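Side-chain contacts in alginate lyase (Chitinophaga sp. MD30, PDB 6KCW), which cleaves the polysaccharide alginate as a lyase, a bacterial member of polysaccharide lyase family 36, and binds a calcium ion: residues A[94-99]-A[235-240]; A[119-124]-A[220-225]; A[132-137]-A[189-194]. All blocks are in the same frame, centred on the assembly; numbering follows the deposited sequence.

Contact 1 of 3, residues A[94-99]-A[235-240]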
loop_
_atom_site.group_PDB
_atom_site.type_symbol
_atom_site.label_atom_id
_atom_site.label_comp_id
_atom_site.label_asym_id
_atom_site.label_seq_id
_atom_site.Cartn_x
_atom_site.Cartn_y
_atom_site.Cartn_z
ATOM N N PHE A 94 -0.388 -2.790 -2.182
ATOM C CA PHE A 94 0.883 -3.227 -1.628
ATOM C C PHE A 94 1.939 -2.148 -1.810
ATOM O O PHE A 94 2.121 -1.632 -2.916
ATOM C CB PHE A 94 1.322 -4.531 -2.297
ATOM C CG PHE A 94 0.420 -5.699 -1.976
ATOM C CD1 PHE A 94 -0.757 -5.891 -2.674
ATOM C CD2 PHE A 94 0.747 -6.585 -0.961
ATOM C CE1 PHE A 94 -1.588 -6.960 -2.373
ATOM C CE2 PHE A 94 -0.075 -7.654 -0.655
ATOM C CZ PHE A 94 -1.249 -7.843 -1.351
ATOM N N GLY A 95 2.614 -1.799 -0.713
ATOM C CA GLY A 95 3.694 -0.840 -0.734
ATOM C C GLY A 95 4.895 -1.299 0.070
ATOM O O GLY A 95 5.041 -2.487 0.371
ATOM N N PHE A 96 5.759 -0.354 0.439
ATOM C CA PHE A 96 7.014 -0.663 1.107
ATOM C C PHE A 96 7.225 0.298 2.257
ATOM O O PHE A 96 6.662 1.396 2.288
ATOM C CB PHE A 96 8.208 -0.583 0.145
ATOM C CG PHE A 96 8.176 -1.621 -0.951
ATOM C CD1 PHE A 96 8.542 -2.933 -0.690
ATOM C CD2 PHE A 96 7.784 -1.283 -2.239
ATOM C CE1 PHE A 96 8.515 -3.893 -1.696
ATOM C CE2 PHE A 96 7.762 -2.237 -3.253
ATOM C CZ PHE A 96 8.133 -3.540 -2.982
ATOM N N SER A 97 8.063 -0.131 3.203
ATOM C CA SER A 97 8.443 0.675 4.349
ATOM C C SER A 97 9.949 0.607 4.550
ATOM O O SER A 97 10.516 -0.481 4.677
ATOM C CB SER A 97 7.767 0.182 5.609
ATOM O OG SER A 97 8.445 -0.989 6.001
ATOM N N ILE A 98 10.580 1.770 4.642
ATOM C CA ILE A 98 12.010 1.891 4.899
ATOM C C ILE A 98 12.218 2.266 6.361
ATOM O O ILE A 98 11.451 3.058 6.923
ATOM C CB ILE A 98 12.642 2.929 3.950
ATOM C CG1 ILE A 98 12.706 2.361 2.533
ATOM C CG2 ILE A 98 14.018 3.347 4.427
ATOM C CD1 ILE A 98 13.314 3.314 1.517
ATOM N N GLY A 99 13.242 1.674 6.984
ATOM C CA GLY A 99 13.599 2.003 8.361
ATOM C C GLY A 99 12.473 1.774 9.349
ATOM O O GLY A 99 11.857 0.704 9.400
ATOM N N LEU A 235 -0.072 -10.788 -7.393
ATOM C CA LEU A 235 0.984 -10.080 -6.684
ATOM C C LEU A 235 2.342 -10.667 -7.041
ATOM O O LEU A 235 2.583 -11.857 -6.824
ATOM C CB LEU A 235 0.766 -10.162 -5.174
ATOM C CG LEU A 235 1.950 -9.598 -4.376
ATOM C CD1 LEU A 235 2.078 -8.082 -4.547
ATOM C CD2 LEU A 235 1.855 -9.969 -2.916
ATOM N N VAL A 236 3.238 -9.832 -7.561
ATOM C CA VAL A 236 4.614 -10.234 -7.851
ATOM C C VAL A 236 5.541 -9.274 -7.119
ATOM O O VAL A 236 5.561 -8.072 -7.407
ATOM C CB VAL A 236 4.914 -10.263 -9.356
ATOM C CG1 VAL A 236 6.347 -10.705 -9.589
ATOM C CG2 VAL A 236 3.952 -11.206 -10.062
ATOM N N LEU A 237 6.299 -9.798 -6.167
ATOM C CA LEU A 237 7.256 -9.020 -5.396
ATOM C C LEU A 237 8.662 -9.477 -5.742
ATOM O O LEU A 237 8.905 -10.675 -5.899
ATOM C CB LEU A 237 7.004 -9.185 -3.889
ATOM C CG LEU A 237 8.001 -8.631 -2.878
ATOM C CD1 LEU A 237 7.706 -7.180 -2.603
ATOM C CD2 LEU A 237 7.948 -9.412 -1.578
ATOM N N ARG A 238 9.597 -8.533 -5.845
ATOM C CA ARG A 238 10.970 -8.909 -6.168
ATOM C C ARG A 238 11.976 -7.956 -5.542
ATOM O O ARG A 238 11.961 -6.750 -5.820
ATOM C CB ARG A 238 11.176 -8.969 -7.677
ATOM C CG ARG A 238 12.487 -9.598 -8.047
ATOM C CD ARG A 238 12.501 -9.945 -9.504
ATOM N NE ARG A 238 12.811 -8.792 -10.338
ATOM C CZ ARG A 238 14.050 -8.406 -10.622
ATOM N NH1 ARG A 238 15.068 -9.087 -10.102
ATOM N NH2 ARG A 238 14.270 -7.345 -11.412
ATOM N N LYS A 239 12.862 -8.523 -4.724
ATOM C CA LYS A 239 14.062 -7.844 -4.250
ATOM C C LYS A 239 15.032 -7.673 -5.410
ATOM O O LYS A 239 15.630 -8.639 -5.887
ATOM C CB LYS A 239 14.712 -8.644 -3.128
ATOM C CG LYS A 239 16.012 -8.060 -2.632
ATOM C CD LYS A 239 16.785 -9.070 -1.792
ATOM C CE LYS A 239 17.508 -8.383 -0.639
ATOM N NZ LYS A 239 18.364 -9.313 0.158
ATOM N N ILE A 240 15.213 -6.445 -5.861
ATOM C CA ILE A 240 16.117 -6.238 -6.979
ATOM C C ILE A 240 17.574 -6.254 -6.517
ATOM O O ILE A 240 18.440 -6.778 -7.219
ATOM C CB ILE A 240 15.734 -4.939 -7.706
ATOM C CG1 ILE A 240 14.308 -5.060 -8.255
ATOM C CG2 ILE A 240 16.718 -4.623 -8.801
ATOM C CD1 ILE A 240 13.781 -3.802 -8.890
#
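The strands 94-99 and 235-240 belong to two different sheets and face each other near the start of both segments, where the CA atoms of Phe-94 and Leu-235 are 8.5 Å apart. They draw apart from there: the CA atoms of Phe-96 and Leu-237 already stand 10.6 Å from each other. Only side chains bridge the space between the backbones, and all four that do so are buried and apolar. Leu-235 lays both of its methyls over the same face of the Phe-94 ring. CD1 sits over the face, somewhat toward the rim, 4.0 Å from the Phe-94 centroid and 16° off the normal, which is a CH-pi contact. CD2 lies further along that face, 3.8 Å from Phe-94 CE2. With CG anti to the backbone N (chi1 172°), Leu-235 swings its branch toward the ring, which it meets at a slant.

The second pair meets differently. Leu-237 CD1 comes to the edge of the Phe-96 ring, near its plane, and touches CE1 at 3.5 Å and CZ at 3.7 Å. One methyl thus abuts the CE1-CZ side of the ring instead of covering a face.

Neighbouring aromatics fix both rings further. Phe-94 stacks with Phe-211 and meets Tyr-76 edge-to-face, and Phe-96 meets Tyr-72 with the planes well inclined. Leu-235 follows closely on Asp-233, a calcium ligand together with Asn-9, Asn-11 and Gly-43, and its side chain is about 9 Å from the metal. The paired leucines and phenylalanines form part of the hydrophobic core between two facing antiparallel sheets. Such a core is characteristic of the concanavalin-like beta-sandwich, or jelly roll, expected from the family assignment of this lyase.

Contact 2 of 3, residues A[119-124]-A[220-225]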
loop_
_atom_site.group_PDB
_atom_site.type_symbol
_atom_site.label_atom_id
_atom_site.label_comp_id
_atom_site.label_asym_id
_atom_site.label_seq_id
_atom_site.Cartn_x
_atom_site.Cartn_y
_atom_site.Cartn_z
ATOM N N MET A 119 -3.222 5.459 -1.874
ATOM C CA MET A 119 -4.571 5.681 -1.379
ATOM C C MET A 119 -5.532 5.878 -2.539
ATOM O O MET A 119 -5.135 6.226 -3.652
ATOM C CB MET A 119 -4.660 6.913 -0.475
ATOM C CG MET A 119 -3.861 6.839 0.791
ATOM S SD MET A 119 -4.240 8.279 1.805
ATOM C CE MET A 119 -6.004 8.155 2.104
ATOM N N TRP A 120 -6.814 5.648 -2.264
ATOM C CA TRP A 120 -7.868 6.289 -3.029
ATOM C C TRP A 120 -8.400 7.455 -2.200
ATOM O O TRP A 120 -8.195 7.520 -0.983
ATOM C CB TRP A 120 -8.974 5.294 -3.411
ATOM C CG TRP A 120 -10.014 5.102 -2.378
ATOM C CD1 TRP A 120 -11.194 5.776 -2.274
ATOM C CD2 TRP A 120 -9.987 4.166 -1.296
ATOM N NE1 TRP A 120 -11.902 5.325 -1.185
ATOM C CE2 TRP A 120 -11.181 4.338 -0.565
ATOM C CE3 TRP A 120 -9.064 3.205 -0.866
ATOM C CZ2 TRP A 120 -11.482 3.578 0.568
ATOM C CZ3 TRP A 120 -9.365 2.450 0.256
ATOM C CH2 TRP A 120 -10.566 2.641 0.958
ATOM N N TYR A 121 -9.033 8.414 -2.874
ATOM C CA TYR A 121 -9.347 9.678 -2.220
ATOM C C TYR A 121 -10.486 10.366 -2.959
ATOM O O TYR A 121 -10.521 10.356 -4.195
ATOM C CB TYR A 121 -8.109 10.584 -2.176
ATOM C CG TYR A 121 -8.240 11.840 -1.322
ATOM C CD1 TYR A 121 -8.098 11.786 0.057
ATOM C CD2 TYR A 121 -8.451 13.088 -1.906
ATOM C CE1 TYR A 121 -8.198 12.932 0.832
ATOM C CE2 TYR A 121 -8.549 14.240 -1.137
ATOM C CZ TYR A 121 -8.427 14.152 0.230
ATOM O OH TYR A 121 -8.523 15.291 0.997
ATOM N N GLN A 122 -11.404 10.973 -2.197
ATOM C CA GLN A 122 -12.529 11.712 -2.760
ATOM C C GLN A 122 -12.490 13.161 -2.297
ATOM O O GLN A 122 -12.416 13.443 -1.090
ATOM C CB GLN A 122 -13.876 11.080 -2.395
ATOM C CG GLN A 122 -15.053 11.941 -2.843
ATOM C CD GLN A 122 -16.327 11.160 -3.048
ATOM O OE1 GLN A 122 -17.124 11.483 -3.926
ATOM N NE2 GLN A 122 -16.532 10.124 -2.241
ATOM N N THR A 123 -12.541 14.074 -3.263
ATOM C CA THR A 123 -12.510 15.500 -2.985
ATOM C C THR A 123 -13.884 15.986 -2.559
ATOM O O THR A 123 -14.905 15.415 -2.942
ATOM C CB THR A 123 -12.079 16.282 -4.227
ATOM O OG1 THR A 123 -13.024 16.044 -5.288
ATOM C CG2 THR A 123 -10.690 15.856 -4.673
ATOM N N ASP A 124 -13.900 17.080 -1.792
ATOM C CA ASP A 124 -15.167 17.742 -1.508
ATOM C C ASP A 124 -15.950 17.990 -2.801
ATOM O O ASP A 124 -17.187 17.905 -2.811
ATOM C CB ASP A 124 -14.919 19.051 -0.732
ATOM C CG ASP A 124 -14.464 18.824 0.743
ATOM O OD1 ASP A 124 -14.434 17.666 1.220
ATOM O OD2 ASP A 124 -14.142 19.819 1.444
ATOM N N THR A 220 -13.759 10.113 12.469
ATOM C CA THR A 220 -14.894 9.241 12.168
ATOM C C THR A 220 -15.574 9.557 10.843
ATOM O O THR A 220 -16.433 8.786 10.419
ATOM C CB THR A 220 -15.950 9.317 13.279
ATOM O OG1 THR A 220 -16.720 10.523 13.120
ATOM C CG2 THR A 220 -15.285 9.295 14.653
ATOM N N TYR A 221 -15.259 10.676 10.210
ATOM C CA TYR A 221 -15.924 11.026 8.970
ATOM C C TYR A 221 -15.312 10.323 7.757
ATOM O O TYR A 221 -15.868 10.425 6.660
ATOM C CB TYR A 221 -15.908 12.546 8.785
ATOM C CG TYR A 221 -14.526 13.181 8.623
ATOM C CD1 TYR A 221 -13.838 13.134 7.404
ATOM C CD2 TYR A 221 -13.936 13.862 9.670
ATOM C CE1 TYR A 221 -12.592 13.724 7.263
ATOM C CE2 TYR A 221 -12.700 14.458 9.529
ATOM C CZ TYR A 221 -12.031 14.379 8.338
ATOM O OH TYR A 221 -10.797 14.982 8.237
ATOM N N TRP A 222 -14.171 9.644 7.926
ATOM C CA TRP A 222 -13.606 8.751 6.926
ATOM C C TRP A 222 -14.340 7.415 6.852
ATOM O O TRP A 222 -14.071 6.623 5.936
ATOM C CB TRP A 222 -12.131 8.476 7.232
ATOM C CG TRP A 222 -11.199 9.615 7.009
ATOM C CD1 TRP A 222 -11.002 10.694 7.824
ATOM C CD2 TRP A 222 -10.286 9.768 5.917
ATOM N NE1 TRP A 222 -10.035 11.521 7.293
ATOM C CE2 TRP A 222 -9.586 10.976 6.120
ATOM C CE3 TRP A 222 -10.005 9.012 4.777
ATOM C CZ2 TRP A 222 -8.622 11.433 5.231
ATOM C CZ3 TRP A 222 -9.050 9.474 3.898
ATOM C CH2 TRP A 222 -8.368 10.668 4.132
ATOM N N GLN A 223 -15.232 7.140 7.802
ATOM C CA GLN A 223 -15.965 5.886 7.807
ATOM C C GLN A 223 -17.019 5.860 6.708
ATOM O O GLN A 223 -17.410 6.886 6.145
ATOM C CB GLN A 223 -16.656 5.655 9.150
ATOM C CG GLN A 223 -15.742 5.139 10.241
ATOM C CD GLN A 223 -16.343 5.297 11.622
ATOM O OE1 GLN A 223 -17.498 5.690 11.760
ATOM N NE2 GLN A 223 -15.557 4.996 12.654
ATOM N N SER A 224 -17.489 4.655 6.425
ATOM C CA SER A 224 -18.600 4.407 5.538
ATOM C C SER A 224 -19.706 3.689 6.301
ATOM O O SER A 224 -19.425 2.886 7.198
ATOM C CB SER A 224 -18.160 3.550 4.343
ATOM O OG SER A 224 -19.263 2.926 3.724
ATOM N N PRO A 225 -20.970 3.954 5.974
ATOM C CA PRO A 225 -22.075 3.256 6.643
ATOM C C PRO A 225 -22.335 1.832 6.153
ATOM O O PRO A 225 -23.181 1.149 6.743
ATOM C CB PRO A 225 -23.276 4.169 6.346
ATOM C CG PRO A 225 -22.946 4.805 5.048
ATOM C CD PRO A 225 -21.446 5.014 5.067
#
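Trp-222 pushes the far end of its indole between Met-119 and Tyr-121, two residues from the same side of strand 119-122. Met-119 supplies its terminal methyl. Its CE atom is 3.8 Å from Trp-222 CZ3 and 4.0 Å from Trp-222 CH2, and the two side chains cross at about a right angle. The methionine chain is bent at its last torsion (chi3 60°), which turns CE out to the indole. Tyr-121 offers an edge: its CE1 lies 4.0 Å from Trp-222 CH2, with the CH2 atom near the plane of the tyrosine ring. CH2 is therefore the one indole atom that meets both partners. The contact is apolar and small, and only Met-119 among the three is buried.

The tryptophan sits at the end of a short 3-10 segment, 220-222, which a weak bond from Gln-223 N to Thr-220 O, 3.3 Å long, helps to close. Its indole also packs on Arg-88. Ser-87 OG bonds to Gln-223 O and Asp-85 OD2 to Ser-224 OG, so the turn is tied to the chain that leads into strand 89-92.

On the strand side, Met-119 packs on Lys-91 and on Gln-131, and its side chain is about 6 Å from a bound phosphate. Strand 113-122 lies between strands 89-92 and 128-135 in the six-stranded sheet. The loop joining strands 206-215 and 228-241 folds back so that Trp-222 reaches the end of strand 113-122, next to the edge strand 128-135.

Contact 3 of 3, residues A[132-137]-A[189-194]. With PO4 (phosphate ion), chain B.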
loop_
_atom_site.group_PDB
_atom_site.type_symbol
_atom_site.label_atom_id
_atom_site.label_comp_id
_atom_site.label_asym_id
_atom_site.label_seq_id
_atom_site.Cartn_x
_atom_site.Cartn_y
_atom_site.Cartn_z
ATOM N N PRO A 132 -0.430 8.809 -4.645
ATOM C CA PRO A 132 0.666 8.406 -3.764
ATOM C C PRO A 132 0.418 8.925 -2.357
ATOM O O PRO A 132 -0.317 9.892 -2.140
ATOM C CB PRO A 132 1.903 9.071 -4.385
ATOM C CG PRO A 132 1.478 9.509 -5.766
ATOM C CD PRO A 132 0.002 9.722 -5.716
ATOM N N TYR A 133 1.049 8.266 -1.390
ATOM C CA TYR A 133 0.908 8.645 0.016
ATOM C C TYR A 133 2.223 8.269 0.703
ATOM O O TYR A 133 2.361 7.175 1.249
ATOM C CB TYR A 133 -0.291 7.964 0.661
ATOM C CG TYR A 133 -0.728 8.658 1.921
ATOM C CD1 TYR A 133 -1.369 9.889 1.859
ATOM C CD2 TYR A 133 -0.481 8.106 3.168
ATOM C CE1 TYR A 133 -1.761 10.547 2.990
ATOM C CE2 TYR A 133 -0.874 8.761 4.315
ATOM C CZ TYR A 133 -1.518 9.980 4.219
ATOM O OH TYR A 133 -1.907 10.649 5.355
ATOM N N ILE A 134 3.183 9.184 0.654
ATOM C CA ILE A 134 4.570 8.883 0.985
ATOM C C ILE A 134 4.961 9.652 2.243
ATOM O O ILE A 134 4.827 10.879 2.301
ATOM C CB ILE A 134 5.510 9.229 -0.181
ATOM C CG1 ILE A 134 4.930 8.732 -1.501
ATOM C CG2 ILE A 134 6.849 8.563 -0.000
ATOM C CD1 ILE A 134 4.620 7.277 -1.482
ATOM N N TYR A 135 5.408 8.926 3.263
ATOM C CA TYR A 135 6.178 9.530 4.339
ATOM C C TYR A 135 7.639 9.404 3.940
ATOM O O TYR A 135 8.062 8.351 3.451
ATOM C CB TYR A 135 5.912 8.852 5.692
ATOM C CG TYR A 135 4.506 9.053 6.242
ATOM C CD1 TYR A 135 3.442 8.326 5.737
ATOM C CD2 TYR A 135 4.248 9.949 7.283
ATOM C CE1 TYR A 135 2.156 8.487 6.221
ATOM C CE2 TYR A 135 2.951 10.122 7.781
ATOM C CZ TYR A 135 1.907 9.384 7.236
ATOM O OH TYR A 135 0.599 9.515 7.688
ATOM N N HIS A 136 8.389 10.493 4.091
ATOM C CA HIS A 136 9.810 10.505 3.773
ATOM C C HIS A 136 10.460 11.677 4.506
ATOM O O HIS A 136 9.801 12.442 5.220
ATOM C CB HIS A 136 10.036 10.595 2.273
ATOM C CG HIS A 136 9.380 11.783 1.648
ATOM N ND1 HIS A 136 10.094 12.856 1.162
ATOM C CD2 HIS A 136 8.074 12.070 1.433
ATOM C CE1 HIS A 136 9.256 13.753 0.672
ATOM N NE2 HIS A 136 8.025 13.301 0.824
ATOM N N LYS A 137 11.775 11.805 4.312
ATOM C CA LYS A 137 12.558 12.738 5.107
ATOM C C LYS A 137 12.110 14.174 4.896
ATOM O O LYS A 137 12.235 15.006 5.805
ATOM C CB LYS A 137 14.038 12.592 4.765
ATOM C CG LYS A 137 14.920 13.631 5.410
ATOM C CD LYS A 137 15.115 13.338 6.868
ATOM C CE LYS A 137 15.787 14.493 7.547
ATOM N NZ LYS A 137 14.778 15.593 7.694
ATOM N N THR A 189 2.606 6.692 -15.692
ATOM C CA THR A 189 3.336 7.192 -14.531
ATOM C C THR A 189 2.429 8.036 -13.637
ATOM O O THR A 189 1.831 9.021 -14.082
ATOM C CB THR A 189 4.548 8.012 -14.973
ATOM O OG1 THR A 189 5.502 7.152 -15.605
ATOM C CG2 THR A 189 5.230 8.704 -13.785
ATOM N N VAL A 190 2.328 7.653 -12.370
ATOM C CA VAL A 190 1.596 8.464 -11.405
ATOM C C VAL A 190 2.618 9.306 -10.668
ATOM O O VAL A 190 2.534 10.541 -10.644
ATOM C CB VAL A 190 0.782 7.597 -10.429
ATOM C CG1 VAL A 190 -0.094 8.472 -9.547
ATOM C CG2 VAL A 190 -0.060 6.600 -11.203
ATOM N N LEU A 191 3.594 8.638 -10.068
ATOM C CA LEU A 191 4.686 9.291 -9.367
ATOM C C LEU A 191 5.972 8.599 -9.772
ATOM O O LEU A 191 6.054 7.367 -9.708
ATOM C CB LEU A 191 4.503 9.220 -7.849
ATOM C CG LEU A 191 5.681 9.747 -7.029
ATOM C CD1 LEU A 191 5.736 11.266 -7.102
ATOM C CD2 LEU A 191 5.614 9.272 -5.576
ATOM N N ASP A 192 6.969 9.384 -10.190
ATOM C CA ASP A 192 8.303 8.845 -10.466
ATOM C C ASP A 192 9.294 9.957 -10.124
ATOM O O ASP A 192 9.664 10.761 -10.980
ATOM C CB ASP A 192 8.438 8.377 -11.912
ATOM C CG ASP A 192 9.870 7.988 -12.278
ATOM O OD1 ASP A 192 10.634 7.575 -11.380
ATOM O OD2 ASP A 192 10.237 8.107 -13.472
ATOM N N THR A 193 9.697 10.006 -8.857
ATOM C CA THR A 193 10.532 11.086 -8.359
ATOM C C THR A 193 11.745 10.542 -7.619
ATOM O O THR A 193 11.680 9.496 -6.963
ATOM C CB THR A 193 9.776 12.010 -7.402
ATOM O OG1 THR A 193 10.687 12.995 -6.886
ATOM C CG2 THR A 193 9.227 11.219 -6.240
ATOM N N ALA A 194 12.849 11.275 -7.712
ATOM C CA ALA A 194 13.930 11.027 -6.787
ATOM C C ALA A 194 13.514 11.579 -5.430
ATOM O O ALA A 194 12.649 12.454 -5.333
ATOM C CB ALA A 194 15.229 11.652 -7.296
HETATM P P PO4 B . -1.749 8.132 8.100
HETATM O O1 PO4 B . -1.533 6.640 8.080
HETATM O O2 PO4 B . -2.039 8.571 9.519
HETATM O O3 PO4 B . -2.963 8.517 7.286
HETATM O O4 PO4 B . -0.477 8.844 7.615
#
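Tyr-133 OH is hydrogen-bonded to Gly-144 N, and a further bond from the hydroxyl to phosphate O4, 3.2 Å away, is doubtful, because O4 is modelled only 1.3 Å from Tyr-135 OH, too close for two separate oxygens. This tyrosine stands on strand 132-135, which packs its other side on a classic beta bulge: Val-190 and Leu-191 both face Ile-183. The phosphate also bonds to Lys-91 NZ and Arg-117 NH2, and Lys-91 makes a cation-pi contact with the Tyr-133 ring. The ion probably comes from the crystallisation liquor. A phenylalanine in place of Tyr-133 would probably leave Gly-144 N without its hydroxyl partner, and the ion too, if it sits where modelled.

Pro-132 and Ile-134 point the opposite way to Tyr-133, into the core. The proline ring is wedged against both bulge residues. Its CG is 3.7 Å from Leu-191 CB, and its CD is 4.0 Å from Val-190 CG1. Leu-191 has CG anti to the backbone N (chi1 174°), which brings its CD2 to the rim of the proline ring, 3.9 Å from Pro-132 CB. That same methyl reaches the next core residue of the strand, where Leu-191 CD2 is 4.2 Å from Ile-134 CG1.

In the fold
From the N terminus, the chain first enters contact 1 on strand 94-99. Strand 113-122 then opens contact 2, and strand 128-135 opens contact 3. The contacts close in reverse order: contact 3 at 189-194, contact 2 at 220-225 and contact 1 at 235-240. Each loop thus encloses the next, and none cross. Contacts 1 and 3 both join the six-stranded sheet to the nine-stranded one, with centres about 14 Å apart. Contact 2 instead fastens a loop to the six-stranded sheet, on the other side of the chain's centre from contact 1. Contacts 2 and 3 touch directly: Met-119 SD packs against Tyr-133 CD1 at 3.3 Å.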